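Local coordinates for putative uncharacterized protein (Leishmania major, PDB 3M3I) that is of unknown function but belongs to the DUF985 family of the cupin superfamily and forms an assembly of two chains, at residues V43-K48 against H58-I63; F65-E70 against S158-D163; P101-R106 against T149-A154. One frame throughout, in Å; residues are numbered along the deposited sequence.

Contact 1 (V43-K48 against H58-I63); sequences VRSAHK and HAYTTI
Two short antiparallel ladders in a cupin-fold sheet, with a loop between them, join 43-48 to 58-63. R44 pairs with T61 where strand 38-44 runs beside strand 56-67, as a non-hydrogen-bonded pair. A second such pair, K48 with H58, lies beyond the loop, and the register shifts by one residue between the two ladders. Three backbone bonds close the contact. T62 N donates to V43 O at 3.0 Å, S45 N to Y60 O at 3.1 Å, and A59 N to H47 O at 2.9 Å. S45 shapes the loop between them. Its OG is turned anti to the backbone N (chi1 179°) and accepts from H47 N, which makes an ST turn. The S45 side chain also packs against 58-63: OG touches the A59 methyl, and CB lies 3.5 Å from Y60 CE2. The backbone N of S45 sits over the centre of the Y60 ring. V43 reaches the same ring at its edge, with CG2 3.5 Å from Y60 CE1, and CG2 also packs on the T62 methyl. Y60 OH is held by D81 of the second subunit and T62 OG1 by Q147 of the second subunit, so this face of the sheet is part of the dimer interface. On the other face R44 and T61 run alongside one another, CG of R44 against CG2 of T61. Two kinks further along the arginine carry its guanidinium to H58. The two planes are 57° apart, and CE1 of H58 stands over one guanidinium face, 3.5 Å from R44 NH2. S45 O comes to the edge of the H58 imidazole, near the ring plane, 2.9 Å from H58 CD2.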
loop_
_atom_site.group_PDB
_atom_site.type_symbol
_atom_site.label_atom_id
_atom_site.label_comp_id
_atom_site.label_asym_id
_atom_site.label_seq_id
_atom_site.Cartn_x
_atom_site.Cartn_y
_atom_site.Cartn_z
ATOM N N VAL A 43 -10.698 1.953 -2.294
ATOM C CA VAL A 43 -11.009 3.287 -1.809
ATOM C C VAL A 43 -10.457 4.378 -2.698
ATOM O O VAL A 43 -9.493 4.185 -3.435
ATOM C CB VAL A 43 -10.526 3.523 -0.365
ATOM C CG1 VAL A 43 -11.057 2.422 0.548
ATOM C CG2 VAL A 43 -9.014 3.609 -0.307
ATOM N N ARG A 44 -11.109 5.529 -2.578
ATOM C CA ARG A 44 -10.772 6.755 -3.270
ATOM C C ARG A 44 -10.870 7.922 -2.257
ATOM O O ARG A 44 -11.941 8.197 -1.727
ATOM C CB ARG A 44 -11.753 6.943 -4.443
ATOM C CG ARG A 44 -11.267 6.306 -5.756
ATOM C CD ARG A 44 -12.341 5.578 -6.559
ATOM N NE ARG A 44 -13.316 6.482 -7.174
ATOM C CZ ARG A 44 -13.095 7.236 -8.253
ATOM N NH1 ARG A 44 -11.906 7.238 -8.860
ATOM N NH2 ARG A 44 -14.075 8.009 -8.722
ATOM N N SER A 45 -9.753 8.582 -1.977
ATOM C CA SER A 45 -9.728 9.764 -1.095
ATOM C C SER A 45 -10.916 10.710 -1.283
ATOM O O SER A 45 -11.300 11.029 -2.402
ATOM C CB SER A 45 -8.433 10.569 -1.317
ATOM O OG SER A 45 -8.381 11.740 -0.484
ATOM N N ALA A 46 -11.476 11.174 -0.172
ATOM C CA ALA A 46 -12.503 12.209 -0.197
ATOM C C ALA A 46 -11.935 13.547 -0.684
ATOM O O ALA A 46 -12.658 14.350 -1.268
ATOM C CB ALA A 46 -13.105 12.371 1.187
ATOM N N HIS A 47 -10.639 13.763 -0.440
ATOM C CA HIS A 47 -9.961 15.043 -0.663
ATOM C C HIS A 47 -9.296 15.066 -2.042
ATOM O O HIS A 47 -8.578 14.137 -2.405
ATOM C CB HIS A 47 -8.916 15.241 0.441
ATOM C CG HIS A 47 -8.057 16.462 0.283
ATOM N ND1 HIS A 47 -8.485 17.726 0.626
ATOM C CD2 HIS A 47 -6.773 16.601 -0.128
ATOM C CE1 HIS A 47 -7.514 18.592 0.407
ATOM N NE2 HIS A 47 -6.462 17.935 -0.046
ATOM N N LYS A 48 -9.547 16.131 -2.797
ATOM C CA LYS A 48 -9.008 16.297 -4.141
ATOM C C LYS A 48 -7.771 17.205 -4.161
ATOM O O LYS A 48 -7.656 18.136 -3.368
ATOM C CB LYS A 48 -10.077 16.899 -5.060
ATOM C CG LYS A 48 -11.241 15.973 -5.385
ATOM C CD LYS A 48 -11.817 16.304 -6.765
ATOM C CE LYS A 48 -12.799 15.244 -7.294
ATOM N NZ LYS A 48 -14.235 15.701 -7.366
ATOM N N HIS A 58 -8.266 12.754 -7.072
ATOM C CA HIS A 58 -8.282 12.324 -5.680
ATOM C C HIS A 58 -6.838 12.281 -5.156
ATOM O O HIS A 58 -5.921 11.963 -5.915
ATOM C CB HIS A 58 -8.920 10.929 -5.553
ATOM C CG HIS A 58 -10.361 10.886 -5.968
ATOM N ND1 HIS A 58 -10.765 10.492 -7.227
ATOM C CD2 HIS A 58 -11.488 11.219 -5.297
ATOM C CE1 HIS A 58 -12.084 10.575 -7.300
ATOM N NE2 HIS A 58 -12.545 11.013 -6.142
ATOM N N ALA A 59 -6.640 12.615 -3.880
ATOM C CA ALA A 59 -5.317 12.514 -3.270
ATOM C C ALA A 59 -4.678 11.183 -3.639
ATOM O O ALA A 59 -3.560 11.142 -4.136
ATOM C CB ALA A 59 -5.390 12.656 -1.753
ATOM N N TYR A 60 -5.411 10.104 -3.378
ATOM C CA TYR A 60 -5.000 8.757 -3.742
ATOM C C TYR A 60 -6.212 7.937 -4.160
ATOM O O TYR A 60 -7.346 8.281 -3.851
ATOM C CB TYR A 60 -4.308 8.068 -2.572
ATOM C CG TYR A 60 -5.243 7.766 -1.425
ATOM C CD1 TYR A 60 -5.863 6.537 -1.310
ATOM C CD2 TYR A 60 -5.522 8.719 -0.465
ATOM C CE1 TYR A 60 -6.730 6.274 -0.276
ATOM C CE2 TYR A 60 -6.396 8.454 0.582
ATOM C CZ TYR A 60 -6.998 7.229 0.665
ATOM O OH TYR A 60 -7.862 6.963 1.699
ATOM N N THR A 61 -5.937 6.854 -4.870
ATOM C CA THR A 61 -6.899 5.830 -5.208
ATOM C C THR A 61 -6.154 4.531 -4.991
ATOM O O THR A 61 -4.950 4.485 -5.191
ATOM C CB THR A 61 -7.372 5.944 -6.674
ATOM O OG1 THR A 61 -6.253 5.906 -7.552
ATOM C CG2 THR A 61 -8.139 7.247 -6.919
ATOM N N THR A 62 -6.849 3.485 -4.544
ATOM C CA THR A 62 -6.203 2.177 -4.312
ATOM C C THR A 62 -6.970 1.069 -5.008
ATOM O O THR A 62 -8.151 1.227 -5.331
ATOM C CB THR A 62 -6.079 1.786 -2.803
ATOM O OG1 THR A 62 -7.275 1.124 -2.383
ATOM C CG2 THR A 62 -5.822 2.998 -1.907
ATOM N N ILE A 63 -6.281 -0.052 -5.232
ATOM C CA ILE A 63 -6.874 -1.234 -5.855
ATOM C C ILE A 63 -6.202 -2.507 -5.380
ATOM O O ILE A 63 -5.095 -2.485 -4.874
ATOM C CB ILE A 63 -6.777 -1.210 -7.408
ATOM C CG1 ILE A 63 -5.332 -1.317 -7.881
ATOM C CG2 ILE A 63 -7.406 0.051 -7.999
ATOM C CD1 ILE A 63 -5.210 -1.623 -9.363
#

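Contact 2 (F65-E70 against S158-D163); sequences FLCTPE and SSVAAD
P69 and V160 have the nearest CA atoms across the contact, 5.1 Å apart, where the ends of strands 56-67 and 155-159 run on with end-to-end directions 40° apart and form no beta ladder. These strands belong to the two different sheets of the cupin fold, so side chains do most of the joining. The CB of V160 is directed toward 65-70, and CG2 is 3.8 Å from C67 CB and 3.6 Å from C67 O. C67 SG stands anti to the backbone N (chi1 -163°), which brings it 3.3 Å from S158 OG. The same hydroxyl lies 3.6 Å from F65 CE2, approaching the ring obliquely. The F65 ring also meets W84, with planes at about 75°. Near the surface, P69 CB rests 3.7 Å from V160 O. A water accepts from V160 N at 3.0 Å and is placed beside T68 O at a distance too short to be reliable. L92 of strand 92-98 touches both C67 and S158. The chemistry implies a mixed joint: a V160 methyl packs on C67 CB, and beside it the S158 hydroxyl sits close to both the C67 sulfur and the F65 ring.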
loop_
_atom_site.group_PDB
_atom_site.type_symbol
_atom_site.label_atom_id
_atom_site.label_comp_id
_atom_site.label_asym_id
_atom_site.label_seq_id
_atom_site.Cartn_x
_atom_site.Cartn_y
_atom_site.Cartn_z
ATOM N N PHE A 65 -4.737 -5.793 -7.137
ATOM C CA PHE A 65 -4.334 -6.231 -8.463
ATOM C C PHE A 65 -3.778 -7.646 -8.424
ATOM O O PHE A 65 -2.867 -7.920 -7.659
ATOM C CB PHE A 65 -3.295 -5.276 -9.050
ATOM C CG PHE A 65 -2.922 -5.608 -10.452
ATOM C CD1 PHE A 65 -3.742 -5.239 -11.505
ATOM C CD2 PHE A 65 -1.778 -6.327 -10.725
ATOM C CE1 PHE A 65 -3.409 -5.560 -12.809
ATOM C CE2 PHE A 65 -1.436 -6.648 -12.028
ATOM C CZ PHE A 65 -2.259 -6.268 -13.070
ATOM N N LEU A 66 -4.324 -8.534 -9.253
ATOM C CA LEU A 66 -3.809 -9.907 -9.383
ATOM C C LEU A 66 -3.335 -10.155 -10.818
ATOM O O LEU A 66 -3.942 -9.694 -11.781
ATOM C CB LEU A 66 -4.856 -10.930 -8.923
ATOM C CG LEU A 66 -4.572 -12.442 -9.006
ATOM C CD1 LEU A 66 -5.410 -13.246 -7.990
ATOM C CD2 LEU A 66 -4.827 -12.972 -10.412
ATOM N N CYS A 67 -2.235 -10.888 -10.934
ATOM C CA CYS A 67 -1.543 -11.144 -12.197
ATOM C C CYS A 67 -1.333 -12.661 -12.302
ATOM O O CYS A 67 -1.093 -13.312 -11.301
ATOM C CB CYS A 67 -0.209 -10.411 -12.163
ATOM S SG CYS A 67 0.666 -10.127 -13.720
ATOM N N THR A 68 -1.449 -13.211 -13.509
ATOM C CA THR A 68 -1.226 -14.637 -13.767
ATOM C C THR A 68 -0.262 -14.778 -14.946
ATOM O O THR A 68 0.015 -13.800 -15.625
ATOM C CB THR A 68 -2.550 -15.365 -14.091
ATOM O OG1 THR A 68 -3.283 -14.613 -15.065
ATOM C CG2 THR A 68 -3.414 -15.525 -12.848
ATOM N N PRO A 69 0.264 -15.993 -15.190
ATOM C CA PRO A 69 1.102 -16.175 -16.388
ATOM C C PRO A 69 0.336 -15.999 -17.711
ATOM O O PRO A 69 0.916 -15.548 -18.695
ATOM C CB PRO A 69 1.631 -17.603 -16.237
ATOM C CG PRO A 69 1.477 -17.928 -14.795
ATOM C CD PRO A 69 0.269 -17.194 -14.338
ATOM N N GLU A 70 -0.952 -16.341 -17.717
ATOM C CA GLU A 70 -1.810 -16.173 -18.894
ATOM C C GLU A 70 -2.376 -14.747 -19.003
ATOM O O GLU A 70 -2.905 -14.385 -20.050
ATOM C CB GLU A 70 -2.953 -17.197 -18.880
ATOM C CG GLU A 70 -2.503 -18.664 -19.053
ATOM C CD GLU A 70 -3.665 -19.633 -19.364
ATOM O OE1 GLU A 70 -4.830 -19.173 -19.397
ATOM O OE2 GLU A 70 -3.420 -20.851 -19.576
ATOM N N SER A 158 3.574 -5.843 -15.825
ATOM C CA SER A 158 3.885 -6.889 -14.867
ATOM C C SER A 158 3.613 -8.299 -15.379
ATOM O O SER A 158 2.839 -8.482 -16.305
ATOM C CB SER A 158 3.171 -6.634 -13.533
ATOM O OG SER A 158 1.811 -7.007 -13.568
ATOM N N SER A 159 4.304 -9.281 -14.785
ATOM C CA SER A 159 4.155 -10.685 -15.163
ATOM C C SER A 159 4.503 -11.612 -14.014
ATOM O O SER A 159 5.133 -11.199 -13.032
ATOM C CB SER A 159 5.022 -11.031 -16.383
ATOM O OG SER A 159 6.396 -11.006 -16.064
ATOM N N VAL A 160 4.087 -12.869 -14.144
ATOM C CA VAL A 160 4.420 -13.911 -13.174
ATOM C C VAL A 160 4.967 -15.120 -13.914
ATOM O O VAL A 160 4.444 -15.495 -14.964
ATOM C CB VAL A 160 3.189 -14.351 -12.369
ATOM C CG1 VAL A 160 3.610 -15.264 -11.216
ATOM C CG2 VAL A 160 2.417 -13.137 -11.860
ATOM N N ALA A 161 6.012 -15.723 -13.354
ATOM C CA ALA A 161 6.690 -16.865 -13.966
ATOM C C ALA A 161 5.812 -18.116 -13.918
ATOM O O ALA A 161 5.066 -18.327 -12.952
ATOM C CB ALA A 161 8.040 -17.132 -13.263
ATOM N N ALA A 162 5.913 -18.940 -14.962
ATOM C CA ALA A 162 5.117 -20.160 -15.072
ATOM C C ALA A 162 5.664 -21.241 -14.161
ATOM O O ALA A 162 4.909 -21.865 -13.411
ATOM C CB ALA A 162 5.088 -20.649 -16.499
ATOM N N ASP A 163 6.980 -21.440 -14.211
ATOM C CA ASP A 163 7.639 -22.506 -13.467
ATOM C C ASP A 163 8.834 -21.993 -12.656
ATOM O O ASP A 163 9.061 -20.787 -12.558
ATOM C CB ASP A 163 8.099 -23.604 -14.437
HETATM O O HOH W 1 2.139 -12.909 -16.428
#

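Contact 3 (P101-R106 against T149-A154); sequences PQDEDR and TVPGGA
R106 and T149 run antiparallel past one another, and P151 lies across the path of both R106 and D103. The R106 chain bends at chi2 (120°), and one face of its guanidinium turns to the T149 carbonyl. The carbonyl oxygen of T149 is modelled too close to R106 CZ, so the detail of this approach is doubtful. The side chains make less strained contacts: R106 NH1 is 3.6 Å from T149 CB, and R106 CD is 3.8 Å from T149 CG2. T149 OG1 is engaged by T83. D103 OD1 forms a salt bridge with R106 NH2 at 2.9 Å; the hydrogen bond in it is weak. The same oxygen of D103 is 3.7 Å from P151 CG, and the D103 side chain runs slantwise across P151. The proline is thus wedged between several groups. P151 CG meets Q102 O at 3.5 Å and R106 NE at 3.9 Å, while P151 CB faces Q102 CB at 4.1 Å. Two turns set these groups in place. A type I turn runs from D103 to R106, and a type II turn from P151 to A154 is closed by A154 N to P151 O. G153 takes the positive-phi position of the second turn, a conformation that suits glycine. R106 also makes a cation-pi interaction with Y148, the residue just before T149. Segment 101-106 belongs to the loop that follows strand 92-98, and P151 and D103 both touch L98 of that strand. T149 and V150 end strand 147-150, which pairs with strand 81-87.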
loop_
_atom_site.group_PDB
_atom_site.type_symbol
_atom_site.label_atom_id
_atom_site.label_comp_id
_atom_site.label_asym_id
_atom_site.label_seq_id
_atom_site.Cartn_x
_atom_site.Cartn_y
_atom_site.Cartn_z
ATOM N N PRO A 101 16.186 8.028 -14.835
ATOM C CA PRO A 101 16.530 7.377 -13.550
ATOM C C PRO A 101 15.825 7.991 -12.313
ATOM O O PRO A 101 16.467 8.609 -11.466
ATOM C CB PRO A 101 18.039 7.556 -13.480
ATOM C CG PRO A 101 18.471 7.520 -14.926
ATOM C CD PRO A 101 17.354 8.128 -15.733
ATOM N N GLN A 102 14.510 7.762 -12.209
ATOM C CA GLN A 102 13.631 8.517 -11.304
ATOM C C GLN A 102 13.227 7.765 -10.037
ATOM O O GLN A 102 12.257 8.136 -9.371
ATOM C CB GLN A 102 12.391 8.992 -12.080
ATOM C CG GLN A 102 12.688 10.256 -12.877
ATOM C CD GLN A 102 11.693 10.554 -13.967
ATOM O OE1 GLN A 102 10.982 9.674 -14.438
ATOM N NE2 GLN A 102 11.658 11.816 -14.398
ATOM N N ASP A 103 13.986 6.722 -9.708
ATOM C CA ASP A 103 13.829 5.986 -8.459
ATOM C C ASP A 103 14.366 6.805 -7.292
ATOM O O ASP A 103 13.818 6.753 -6.193
ATOM C CB ASP A 103 14.595 4.655 -8.510
ATOM C CG ASP A 103 14.048 3.680 -9.549
ATOM O OD1 ASP A 103 12.920 3.876 -10.042
ATOM O OD2 ASP A 103 14.751 2.696 -9.862
ATOM N N GLU A 104 15.440 7.556 -7.542
ATOM C CA GLU A 104 16.190 8.257 -6.484
ATOM C C GLU A 104 15.394 9.429 -5.913
ATOM O O GLU A 104 15.509 9.748 -4.734
ATOM C CB GLU A 104 17.546 8.790 -7.000
ATOM C CG GLU A 104 18.353 7.871 -7.953
ATOM C CD GLU A 104 18.697 6.505 -7.361
ATOM O OE1 GLU A 104 18.964 6.421 -6.138
ATOM O OE2 GLU A 104 18.716 5.516 -8.129
ATOM N N ASP A 105 14.593 10.070 -6.761
ATOM C CA ASP A 105 13.833 11.258 -6.367
ATOM C C ASP A 105 12.754 10.998 -5.299
ATOM O O ASP A 105 12.275 11.944 -4.666
ATOM C CB ASP A 105 13.193 11.900 -7.604
ATOM N N ARG A 106 12.394 9.729 -5.093
ATOM C CA ARG A 106 11.297 9.349 -4.188
ATOM C C ARG A 106 11.750 8.490 -2.996
ATOM O O ARG A 106 12.935 8.202 -2.807
ATOM C CB ARG A 106 10.160 8.634 -4.949
ATOM C CG ARG A 106 10.590 7.644 -6.032
ATOM C CD ARG A 106 10.095 6.218 -5.786
ATOM N NE ARG A 106 10.657 5.307 -6.794
ATOM C CZ ARG A 106 10.917 4.000 -6.634
ATOM N NH1 ARG A 106 10.676 3.353 -5.496
ATOM N NH2 ARG A 106 11.433 3.328 -7.647
ATOM N N THR A 149 7.662 1.387 -5.700
ATOM C CA THR A 149 6.946 2.499 -6.320
ATOM C C THR A 149 7.419 2.744 -7.750
ATOM O O THR A 149 8.592 3.003 -7.983
ATOM C CB THR A 149 7.116 3.801 -5.511
ATOM O OG1 THR A 149 6.471 3.656 -4.249
ATOM C CG2 THR A 149 6.492 4.988 -6.229
ATOM N N VAL A 150 6.480 2.674 -8.697
ATOM C CA VAL A 150 6.769 2.891 -10.109
ATOM C C VAL A 150 6.614 4.384 -10.345
ATOM O O VAL A 150 5.528 4.909 -10.160
ATOM C CB VAL A 150 5.803 2.094 -11.014
ATOM C CG1 VAL A 150 6.107 2.348 -12.478
ATOM C CG2 VAL A 150 5.899 0.609 -10.702
ATOM N N PRO A 151 7.701 5.083 -10.721
ATOM C CA PRO A 151 7.554 6.536 -10.804
ATOM C C PRO A 151 6.633 6.941 -11.949
ATOM O O PRO A 151 6.622 6.280 -12.987
ATOM C CB PRO A 151 8.984 7.025 -11.053
ATOM C CG PRO A 151 9.872 5.893 -10.614
ATOM C CD PRO A 151 9.093 4.665 -10.964
ATOM N N GLY A 152 5.856 8.002 -11.737
ATOM C CA GLY A 152 5.040 8.589 -12.785
ATOM C C GLY A 152 5.874 8.876 -14.021
ATOM O O GLY A 152 6.981 9.383 -13.931
ATOM N N GLY A 153 5.338 8.529 -15.178
ATOM C CA GLY A 153 6.004 8.756 -16.446
ATOM C C GLY A 153 6.725 7.525 -16.934
ATOM O O GLY A 153 7.175 7.499 -18.063
ATOM N N ALA A 154 6.834 6.500 -16.093
ATOM C CA ALA A 154 7.447 5.246 -16.509
ATOM C C ALA A 154 6.520 4.456 -17.430
ATOM O O ALA A 154 5.313 4.425 -17.218
ATOM C CB ALA A 154 7.830 4.399 -15.290
#

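All three contacts belong to the cupin fold, and no ligand or active site can be tied to them. Contacts 1 and 2 use successive parts of strand 56-67, with centres about 27 Å apart, on opposite sides of the chain's centre. Contact 3 is nested inside the loop closed by contact 2. Strands 147-150 and 155-159 follow each other there, and the two centres are about 23 Å apart. Within one chain contacts 1 and 3 do not touch; their centres are about 20 Å apart and their nearest atoms about 11 Å. Across the dimer they do meet: V43 packs on R106, and Y60 on T149, of the second subunit. Contact 2 takes no part in that interface.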